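Local coordinates for putative hemin transport system, substrate-binding protein (Burkholderia cenocepacia J2315, PDB 5GIZ) that binds heme in the periplasm, probably as the substrate-binding component of a bacterial heme-uptake system, at residues Arg55-Glu60 / Ala74-Pro79. Sequence-based numbering, arbitrary orientation.
Sequences RALSAE and AEAGPP
Leu57 and Gly77 hold the two segments together through a single backbone hydrogen bond, Leu57 N to Gly77 O at 2.9 Å. The N-H points almost straight at its acceptor (166°) and meets a lone pair in the plane of the Gly77 carbonyl. Gly77 also shares a backbone hydrogen bond with Gln54, so Gln54, in the reversal between strands 52-53 and 56-57, and Leu57, in the second of them, are both tied to the same glycine.

Van der Waals contact surrounds this bond. With CG of Leu57 anti to its own carbonyl carbon (chi1 -67°), the side chain folds over the accepting oxygen: Leu57 CG lies 3.3 Å from Gly77 O. Its CD1 methyl continues to Ala76 CB at 4.3 Å, and Ile11 of strand 6-11 touches both side chains. Pro78, which follows a cis peptide bond, brings its ring CD to 3.6 Å from Arg55 O and to 3.8 Å from Leu57 N.

Arg55 contributes through the aliphatic part of its side chain, CG passing 3.8 Å from Glu75 O. In the conformer described, one of two, the chain then bends at chi3 (83°), and Glu75 O lies obliquely to the guanidinium.

In heme-bound BhuT, Arg55 and Gln54 contact heme and Tyr53 is an axial ligand of the iron; this is the apo form. The contact thus joins a heme-binding turn to the loop between strand 69-72 and helix 79-87. The polar link between the two segments runs through main-chain atoms alone, and in this conformer the Arg55 guanidinium makes no hydrogen bond to residues 74-79.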
# COMPACT_ATOMS: atom_id res chain seq x y z
N ARG A 55 -13.11 -3.86 1.46
CA ARG A 55 -14.01 -3.55 2.58
C ARG A 55 -15.49 -3.81 2.31
O ARG A 55 -16.35 -3.58 3.17
CB ARG A 55 -13.90 -2.07 2.95
CG ARG A 55 -12.52 -1.59 3.34
CD ARG A 55 -12.63 -0.35 4.22
NE ARG A 55 -12.87 -0.71 5.62
CZ ARG A 55 -13.89 -0.31 6.39
NH1 ARG A 55 -14.82 0.53 5.95
NH2 ARG A 55 -13.95 -0.75 7.64
N ALA A 56 -15.82 -4.28 1.11
CA ALA A 56 -17.20 -4.52 0.71
C ALA A 56 -17.28 -5.82 -0.09
O ALA A 56 -17.76 -5.86 -1.19
CB ALA A 56 -17.74 -3.34 -0.11
N LEU A 57 -16.80 -6.90 0.52
CA LEU A 57 -16.69 -8.19 -0.18
C LEU A 57 -18.05 -8.79 -0.42
O LEU A 57 -18.95 -8.65 0.43
CB LEU A 57 -15.82 -9.15 0.61
CG LEU A 57 -14.34 -8.82 0.75
CD1 LEU A 57 -13.63 -9.73 1.70
CD2 LEU A 57 -13.64 -8.88 -0.59
N SER A 58 -18.22 -9.48 -1.55
CA SER A 58 -19.37 -10.33 -1.77
C SER A 58 -19.06 -11.74 -1.29
O SER A 58 -18.30 -12.47 -1.95
CB SER A 58 -19.75 -10.38 -3.24
OG SER A 58 -20.75 -11.37 -3.49
N ALA A 59 -19.65 -12.13 -0.16
CA ALA A 59 -19.38 -13.45 0.35
C ALA A 59 -19.86 -14.52 -0.63
O ALA A 59 -19.16 -15.52 -0.86
CB ALA A 59 -20.00 -13.63 1.72
N GLU A 60 -21.04 -14.32 -1.22
CA GLU A 60 -21.57 -15.25 -2.19
C GLU A 60 -20.68 -15.36 -3.42
O GLU A 60 -20.44 -16.46 -3.91
CB GLU A 60 -22.95 -14.80 -2.68
CG GLU A 60 -23.93 -14.55 -1.58
CD GLU A 60 -24.11 -13.07 -1.31
OE1 GLU A 60 -25.18 -12.54 -1.73
OE2 GLU A 60 -23.21 -12.41 -0.71
N ALA A 74 -5.79 -7.18 6.93
CA ALA A 74 -6.43 -6.55 8.08
C ALA A 74 -7.68 -5.76 7.69
O ALA A 74 -8.61 -5.66 8.45
CB ALA A 74 -5.41 -5.64 8.78
N GLU A 75 -7.68 -5.24 6.48
CA GLU A 75 -8.75 -4.38 5.97
C GLU A 75 -9.97 -5.14 5.39
O GLU A 75 -11.05 -4.57 5.14
CB GLU A 75 -8.11 -3.42 4.94
CG GLU A 75 -7.00 -2.52 5.54
CD GLU A 75 -5.54 -3.00 5.34
OE1 GLU A 75 -5.26 -4.16 5.00
OE2 GLU A 75 -4.61 -2.18 5.54
N ALA A 76 -9.83 -6.46 5.19
CA ALA A 76 -10.90 -7.27 4.57
C ALA A 76 -12.21 -7.27 5.38
O ALA A 76 -12.18 -7.46 6.57
CB ALA A 76 -10.40 -8.69 4.38
N GLY A 77 -13.33 -7.03 4.71
CA GLY A 77 -14.63 -6.94 5.35
C GLY A 77 -15.76 -6.80 4.36
O GLY A 77 -15.56 -6.92 3.16
N PRO A 78 -16.99 -6.57 4.85
CA PRO A 78 -17.27 -6.25 6.24
C PRO A 78 -17.29 -7.50 7.09
O PRO A 78 -17.24 -8.61 6.58
CB PRO A 78 -18.67 -5.62 6.17
CG PRO A 78 -19.32 -6.30 5.04
CD PRO A 78 -18.21 -6.53 4.02
N PRO A 79 -17.39 -7.32 8.41
CA PRO A 79 -17.41 -8.50 9.26
C PRO A 79 -18.48 -9.56 8.93
O PRO A 79 -18.20 -10.75 9.08
CB PRO A 79 -17.60 -7.90 10.66
CG PRO A 79 -16.84 -6.63 10.58
CD PRO A 79 -17.05 -6.10 9.18